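Local coordinates for high-affinity zinc uptake system protein znuA (Streptococcus suis, PDB 3MFQ) that probably captures zinc and related divalent metal ions outside the cell membrane and delivers them to an ABC transporter for uptake, at residues 36-40 with 41-45; 70-73 with 74-78; 48-51 with 52-55; 77-80 with 81-85. All coordinates share one frame; numbering follows the deposited sequence.

Contact 1 of 4, residues 36-40 with 41-45; sequences AGEDP and HLYVA. With ZN (zinc ion), chain D.
Asp39 and His41 meet round a tight turn in the loop between strand 29-32 and helix 47-55, and the first interaction to look at is metal binding. His41 NE2 binds the zinc ion at 2.5 Å; His104, His170 and Asp254 complete the site. The first torsion of His41 (chi1 -74°) sets the imidazole beside its own backbone N, on the side where Asp39 stands, so that Asp39 OD1 lies 3.2 Å from His41 CD2 near the plane of the ring, at its edge. The carboxylate and imidazole planes are almost perpendicular, 86° apart.

The hydrogen bonds come next. Asp39 OD1 also accepts from His41 N at 2.7 Å, the donor lying above the carboxylate plane; this is an Asx turn, with Pro40 in its middle. Asp39 O then takes Leu42 N at 3.0 Å, from above the carbonyl plane, and more weakly Tyr43 N at the same 3.0 Å. One residue thus grips three successive amides with two oxygens. Its other carboxylate oxygen, OD2, bonds Thr192, which fixes the rotation of the group.

Of the looser contacts, Glu38 OE1 sits in the plane of the Tyr43 ring, at its edge and 3.3 Å from CE1. The phenol OH of that ring bonds Asp49.

Chemically, Asp39 probably acts as a second-shell residue, holding the backbone that carries the zinc ligand; a carboxylate beside that ligand's imidazole would also be expected to add negative potential near the cation.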
# COMPACT_ATOMS: atom_id res chain seq x y z
N ALA A 36 8.31 -0.11 9.53
CA ALA A 36 7.97 -1.08 8.50
C ALA A 36 7.52 -2.38 9.14
O ALA A 36 8.14 -2.87 10.08
CB ALA A 36 9.16 -1.33 7.59
N GLY A 37 6.42 -2.94 8.64
CA GLY A 37 5.89 -4.17 9.17
C GLY A 37 4.70 -3.94 10.07
O GLY A 37 3.97 -4.87 10.41
N GLU A 38 4.49 -2.68 10.47
CA GLU A 38 3.34 -2.32 11.29
C GLU A 38 2.18 -1.82 10.43
O GLU A 38 2.35 -1.56 9.24
CB GLU A 38 3.72 -1.28 12.35
CG GLU A 38 4.76 -1.77 13.35
CD GLU A 38 4.90 -0.85 14.55
OE1 GLU A 38 3.88 -0.24 14.96
OE2 GLU A 38 6.01 -0.75 15.10
N ASP A 39 1.01 -1.69 11.04
CA ASP A 39 -0.20 -1.35 10.31
C ASP A 39 -0.71 0.05 10.66
O ASP A 39 -1.20 0.28 11.76
CB ASP A 39 -1.29 -2.38 10.60
CG ASP A 39 -2.55 -2.13 9.81
OD1 ASP A 39 -2.65 -1.08 9.15
OD2 ASP A 39 -3.45 -3.00 9.84
N PRO A 40 -0.60 0.99 9.71
CA PRO A 40 -1.05 2.37 9.90
C PRO A 40 -2.54 2.45 10.24
O PRO A 40 -2.94 3.39 10.92
CB PRO A 40 -0.78 3.01 8.54
CG PRO A 40 0.32 2.19 7.95
CD PRO A 40 0.03 0.79 8.40
N HIS A 41 -3.33 1.49 9.78
CA HIS A 41 -4.75 1.47 10.08
C HIS A 41 -5.00 1.51 11.58
O HIS A 41 -5.99 2.07 12.04
CB HIS A 41 -5.42 0.23 9.50
CG HIS A 41 -5.60 0.26 8.02
ND1 HIS A 41 -6.45 1.14 7.39
CD2 HIS A 41 -5.05 -0.50 7.04
CE1 HIS A 41 -6.41 0.93 6.08
NE2 HIS A 41 -5.57 -0.06 5.84
N LEU A 42 -4.09 0.91 12.34
CA LEU A 42 -4.28 0.72 13.77
C LEU A 42 -3.33 1.56 14.61
O LEU A 42 -3.57 1.77 15.80
CB LEU A 42 -4.11 -0.76 14.13
CG LEU A 42 -4.85 -1.75 13.24
CD1 LEU A 42 -4.54 -3.18 13.67
CD2 LEU A 42 -6.34 -1.49 13.27
N TYR A 43 -2.24 2.02 14.00
CA TYR A 43 -1.21 2.74 14.74
C TYR A 43 -1.81 3.87 15.56
O TYR A 43 -2.59 4.68 15.05
CB TYR A 43 -0.15 3.29 13.78
CG TYR A 43 1.15 3.64 14.46
CD1 TYR A 43 2.17 2.70 14.59
CD2 TYR A 43 1.37 4.91 14.97
CE1 TYR A 43 3.36 3.02 15.21
CE2 TYR A 43 2.56 5.24 15.59
CZ TYR A 43 3.56 4.29 15.71
OH TYR A 43 4.75 4.60 16.32
N VAL A 44 -1.45 3.93 16.83
CA VAL A 44 -1.90 5.00 17.71
C VAL A 44 -0.73 5.90 18.08
O VAL A 44 0.24 5.46 18.69
CB VAL A 44 -2.55 4.46 18.99
CG1 VAL A 44 -2.99 5.61 19.88
CG2 VAL A 44 -3.73 3.57 18.63
N ALA A 45 -0.84 7.17 17.71
CA ALA A 45 0.21 8.14 17.98
C ALA A 45 0.52 8.23 19.47
O ALA A 45 -0.36 8.55 20.28
CB ALA A 45 -0.18 9.50 17.44
ZN ZN D . -4.82 -1.78 4.24

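Contact 2 of 4, residues 70-73 with 74-78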
# COMPACT_ATOMS: atom_id res chain seq x y z
N MET A 70 -4.80 8.94 13.34
CA MET A 70 -4.02 10.16 13.51
C MET A 70 -4.50 11.25 12.57
O MET A 70 -3.79 12.22 12.32
CB MET A 70 -2.53 9.89 13.28
CG MET A 70 -1.93 8.87 14.23
SD MET A 70 -0.16 8.65 13.96
CE MET A 70 -0.15 8.01 12.29
N VAL A 71 -5.72 11.10 12.05
CA VAL A 71 -6.26 12.10 11.15
C VAL A 71 -6.32 13.46 11.82
O VAL A 71 -5.97 14.47 11.23
CB VAL A 71 -7.66 11.71 10.63
CG1 VAL A 71 -7.59 10.40 9.88
CG2 VAL A 71 -8.65 11.61 11.78
N GLU A 72 -6.76 13.48 13.08
CA GLU A 72 -6.87 14.72 13.83
C GLU A 72 -5.56 15.29 14.35
O GLU A 72 -5.54 16.18 15.20
CB GLU A 72 -7.97 14.63 14.88
CG GLU A 72 -8.47 15.98 15.36
CD GLU A 72 -8.34 16.16 16.86
OE1 GLU A 72 -7.47 16.95 17.28
OE2 GLU A 72 -9.09 15.51 17.61
N ALA A 73 -4.46 14.76 13.84
CA ALA A 73 -3.13 15.25 14.17
C ALA A 73 -2.29 15.53 12.95
O ALA A 73 -1.51 16.49 12.92
CB ALA A 73 -2.52 14.11 14.98
N LEU A 74 -2.46 14.71 11.92
CA LEU A 74 -1.75 14.87 10.66
C LEU A 74 -2.37 16.02 9.88
O LEU A 74 -1.66 16.85 9.32
CB LEU A 74 -1.81 13.58 9.85
CG LEU A 74 -1.17 12.35 10.49
CD1 LEU A 74 -1.58 11.08 9.76
CD2 LEU A 74 0.34 12.48 10.53
N GLU A 75 -3.70 16.06 9.83
CA GLU A 75 -4.40 17.12 9.12
C GLU A 75 -4.03 18.48 9.68
O GLU A 75 -4.13 19.49 8.99
CB GLU A 75 -5.91 16.92 9.19
CG GLU A 75 -6.44 15.82 8.30
CD GLU A 75 -7.95 15.78 8.25
OE1 GLU A 75 -8.59 16.17 9.26
OE2 GLU A 75 -8.51 15.37 7.21
N LYS A 76 -3.60 18.49 10.93
CA LYS A 76 -3.30 19.74 11.62
C LYS A 76 -1.91 20.25 11.27
O LYS A 76 -1.72 21.44 11.06
CB LYS A 76 -3.39 19.53 13.14
CG LYS A 76 -3.32 20.82 13.95
CD LYS A 76 -4.71 21.31 14.34
CE LYS A 76 -5.40 20.35 15.31
NZ LYS A 76 -6.78 20.78 15.69
N THR A 77 -0.96 19.33 11.18
CA THR A 77 0.44 19.71 11.06
C THR A 77 1.10 19.29 9.75
O THR A 77 2.14 19.84 9.37
CB THR A 77 1.27 19.13 12.23
OG1 THR A 77 2.63 19.56 12.13
CG2 THR A 77 1.23 17.61 12.21
N GLY A 78 0.50 18.33 9.05
CA GLY A 78 1.16 17.72 7.91
C GLY A 78 0.53 17.95 6.55
O GLY A 78 -0.54 18.55 6.44
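Peptide planes are the flat groups where Met70 to Ala73 meet Leu74 to Thr77; no aromatic ring takes part, so nothing stacks on a face. They build the whole of the short helix 71-77, from Met70 at the N-cap to Gly78, the first residue after it, in the beta-alpha-beta unit that carries strand 58-61 over to strand 79-80. Leu74 N approaches Met70 O at 2.9 Å, almost in line with the carbonyl bond, while Ala73 N shares the same oxygen. The Val71 carbonyl receives Glu75 N at 3.1 Å with a tilt of 28° from its plane.

Side chains follow the same i to i+4 spacing. Leu74 CD1 rests against Met70 CB at 3.8 Å, and the Leu74 side chain also reaches Tyr61 of strand 58-61, so this flank faces the sheet. On the outer flank Glu72 OE1 and Lys76 NZ, of opposite charge, stand 4.2 Å apart, too far for a salt bridge, and Glu72 is poorly ordered. At the C-terminal end Thr77 N is shared weakly between Ala73 O and Leu74 O, while Gly78 N bonds Leu74 O at 2.6 Å.

Contact 3 of 4, residues 48-51 with 52-55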
# COMPACT_ATOMS: atom_id res chain seq x y z
N SER A 48 5.85 10.39 22.06
CA SER A 48 7.04 10.54 21.23
C SER A 48 6.67 10.86 19.78
O SER A 48 7.29 11.70 19.14
CB SER A 48 7.89 9.27 21.29
OG SER A 48 7.14 8.14 20.87
N ASP A 49 5.65 10.18 19.27
CA ASP A 49 5.18 10.42 17.91
C ASP A 49 4.74 11.86 17.73
O ASP A 49 5.27 12.59 16.90
CB ASP A 49 4.04 9.47 17.55
CG ASP A 49 4.51 8.04 17.34
OD1 ASP A 49 3.74 7.11 17.64
OD2 ASP A 49 5.65 7.86 16.87
N LEU A 50 3.76 12.28 18.53
CA LEU A 50 3.28 13.66 18.48
C LEU A 50 4.46 14.62 18.59
O LEU A 50 4.46 15.68 17.98
CB LEU A 50 2.26 13.93 19.59
CG LEU A 50 0.85 13.34 19.43
CD1 LEU A 50 0.28 13.65 18.05
CD2 LEU A 50 0.84 11.84 19.70
N SER A 51 5.46 14.24 19.38
CA SER A 51 6.66 15.04 19.53
C SER A 51 7.39 15.16 18.20
O SER A 51 7.77 16.26 17.79
CB SER A 51 7.59 14.42 20.58
OG SER A 51 8.79 15.15 20.69
N LYS A 52 7.57 14.03 17.53
CA LYS A 52 8.21 13.99 16.22
C LYS A 52 7.52 14.92 15.23
O LYS A 52 8.17 15.63 14.46
CB LYS A 52 8.21 12.57 15.67
CG LYS A 52 9.00 11.57 16.51
CD LYS A 52 8.44 10.17 16.34
CE LYS A 52 9.35 9.11 16.95
NZ LYS A 52 10.54 8.84 16.10
N LEU A 53 6.19 14.92 15.25
CA LEU A 53 5.40 15.77 14.38
C LEU A 53 5.65 17.24 14.70
O LEU A 53 5.77 18.07 13.81
CB LEU A 53 3.91 15.47 14.54
CG LEU A 53 3.46 14.06 14.20
CD1 LEU A 53 1.97 13.90 14.47
CD2 LEU A 53 3.77 13.73 12.75
N GLN A 54 5.73 17.53 15.99
CA GLN A 54 5.90 18.89 16.47
C GLN A 54 7.29 19.43 16.14
O GLN A 54 7.44 20.57 15.71
CB GLN A 54 5.65 18.94 17.98
CG GLN A 54 4.92 20.18 18.47
CD GLN A 54 5.85 21.36 18.69
OE1 GLN A 54 5.42 22.51 18.63
NE2 GLN A 54 7.12 21.08 18.96
N LYS A 55 8.31 18.60 16.35
CA LYS A 55 9.69 18.99 16.10
C LYS A 55 10.00 19.06 14.61
O LYS A 55 11.03 19.60 14.21
CB LYS A 55 10.65 18.00 16.77
CG LYS A 55 10.54 17.90 18.28
CD LYS A 55 11.49 16.85 18.83
CE LYS A 55 11.42 16.77 20.35
NZ LYS A 55 12.29 15.68 20.88
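Helix 47-55 is the alpha-helix that follows the zinc-binding loop, and Ser48 to Ser51 meet Lys52 to Lys55 along it through four successive i to i+4 bonds. They begin with Lys52 N to Ser48 O at 2.8 Å and end with Lys55 N to Ser51 O; Leu53 N to Asp49 O and Gln54 N to Leu50 O lie between, a regular run without a weak member.

The side chains differ from flank to flank. Leu50 CD1 and Leu53 CD1 touch at 4.0 Å where the two side chains cross at an angle, on the apolar flank, which packs on Ala45 and Leu33. Lys52 lies back along the preceding turn, its CG, CD and CE passing Ser48 O; CD comes 3.7 Å from Asp49 OD2, but the ammonium turns off at chi4 (-77°) toward a weak, long ion pair with Asp31. Asp49 instead spends OD1 on Lys46 N, just ahead of the helix, and on the phenol of Tyr43, which ties the helix start to that loop.

The remaining pair is Ser51 with Lys55. The lysine is extended beyond CG and runs back alongside the serine, whose hydroxyl is anti to its own backbone N (chi1 177°), so that Ser51 OG meets the methylene Lys55 CE at 3.1 Å.

Contact 4 of 4, residues 77-80 with 81-85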
# COMPACT_ATOMS: atom_id res chain seq x y z
N THR A 77 -0.96 19.33 11.18
CA THR A 77 0.44 19.71 11.06
C THR A 77 1.10 19.29 9.75
O THR A 77 2.14 19.84 9.37
CB THR A 77 1.27 19.13 12.23
OG1 THR A 77 2.63 19.56 12.13
CG2 THR A 77 1.23 17.61 12.21
N GLY A 78 0.50 18.33 9.05
CA GLY A 78 1.16 17.72 7.91
C GLY A 78 0.53 17.95 6.55
O GLY A 78 -0.54 18.55 6.44
N VAL A 79 1.21 17.45 5.52
CA VAL A 79 0.74 17.54 4.15
C VAL A 79 0.49 16.15 3.58
O VAL A 79 1.41 15.34 3.50
CB VAL A 79 1.77 18.25 3.25
CG1 VAL A 79 1.38 18.11 1.78
CG2 VAL A 79 1.92 19.70 3.65
N ALA A 80 -0.75 15.89 3.19
CA ALA A 80 -1.09 14.62 2.57
C ALA A 80 -0.60 14.62 1.13
O ALA A 80 -0.90 15.54 0.37
CB ALA A 80 -2.59 14.38 2.64
N VAL A 81 0.16 13.60 0.76
CA VAL A 81 0.70 13.52 -0.59
C VAL A 81 -0.41 13.26 -1.59
O VAL A 81 -0.18 13.24 -2.80
CB VAL A 81 1.75 12.42 -0.69
CG1 VAL A 81 2.97 12.77 0.14
CG2 VAL A 81 1.17 11.09 -0.25
N SER A 82 -1.62 13.07 -1.09
CA SER A 82 -2.78 12.81 -1.93
C SER A 82 -3.69 14.03 -2.00
O SER A 82 -4.88 13.91 -2.29
CB SER A 82 -3.57 11.62 -1.37
OG SER A 82 -4.07 11.91 -0.08
N LYS A 83 -3.13 15.21 -1.75
CA LYS A 83 -3.93 16.43 -1.71
C LYS A 83 -4.46 16.82 -3.09
O LYS A 83 -5.47 17.52 -3.20
CB LYS A 83 -3.13 17.57 -1.10
CG LYS A 83 -1.73 17.71 -1.66
CD LYS A 83 -1.05 18.95 -1.11
CE LYS A 83 -1.78 20.21 -1.54
NZ LYS A 83 -1.04 21.43 -1.14
N ASN A 84 -3.79 16.35 -4.13
CA ASN A 84 -4.16 16.71 -5.50
C ASN A 84 -5.16 15.76 -6.15
O ASN A 84 -5.75 16.09 -7.18
CB ASN A 84 -2.92 16.82 -6.38
CG ASN A 84 -2.39 18.24 -6.46
OD1 ASN A 84 -2.62 19.05 -5.56
ND2 ASN A 84 -1.68 18.55 -7.53
N PHE A 85 -5.35 14.59 -5.56
CA PHE A 85 -6.29 13.62 -6.10
C PHE A 85 -7.64 14.26 -6.36
O PHE A 85 -8.04 15.21 -5.68
CB PHE A 85 -6.45 12.44 -5.14
CG PHE A 85 -5.22 11.59 -4.99
CD1 PHE A 85 -4.05 11.93 -5.66
CD2 PHE A 85 -5.22 10.47 -4.19
CE1 PHE A 85 -2.91 11.15 -5.53
CE2 PHE A 85 -4.09 9.69 -4.05
CZ PHE A 85 -2.94 10.03 -4.72
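Ala80 has the most surface buried by this contact, at the point where strand 79-80 gives way to a type I beta turn that runs through Val81 and Ser82 to Lys83. The turn is closed by a bond from Lys83 N to Ala80 O of 3.1 Å, weak because the N-H points poorly at the oxygen (132°). On its other side Ala80 offers only a methyl: CB stands 4.0 Å from Ser82 OG, a loose touch, and that hydroxyl is bonded to His62 O.

Lys83 doubles back over the same carbonyl. With CG set between its own N and carbonyl carbon (chi1 47°), the aliphatic chain folds toward the strand, and CG comes 3.1 Å from Ala80 O. One bond further along, Lys83 CD meets Val79 CG1 at 3.9 Å, the two side chains crossing at a slant. The lysine therefore contributes methylenes here, not charge.

Val81 turns its isopropyl group the other way, into the protein, against Leu60 on strand 58-61, Ala115 on helix 109-123 and Phe105. Val79 and Val81 make backbone hydrogen bonds to strand 58-61, which holds strand 79-80 as an outermost strand of the parallel sheet. Val79, still in the strand, touches Glu122 of helix 109-123, and Lys83 beyond it touches Val118 of the same helix.

The metal site belongs to contact 1 alone, whose irregular turn is held by both the carboxylate and the backbone carbonyl of Asp39. Its centre lies nearest that of the chain, about 12 Å away; contact 3 is farthest, at about 24 Å. Contacts 2 and 3 are helical turns that meet through Leu74 CD2 and Leu53 CD2 (4.3 Å). Contact 2 carries a charged outer flank, whereas contact 3 has a buried, satisfied Asp49. Contact 1 leads, two residues on, into contact 3, is tied to it by Tyr43 OH and Asp49 OD1, and touches contact 2 through Ala45 CB and Met70 SD (3.6 Å). Contact 4 shares Thr77 and Gly78 with contact 2, continuing from helix to sheet edge.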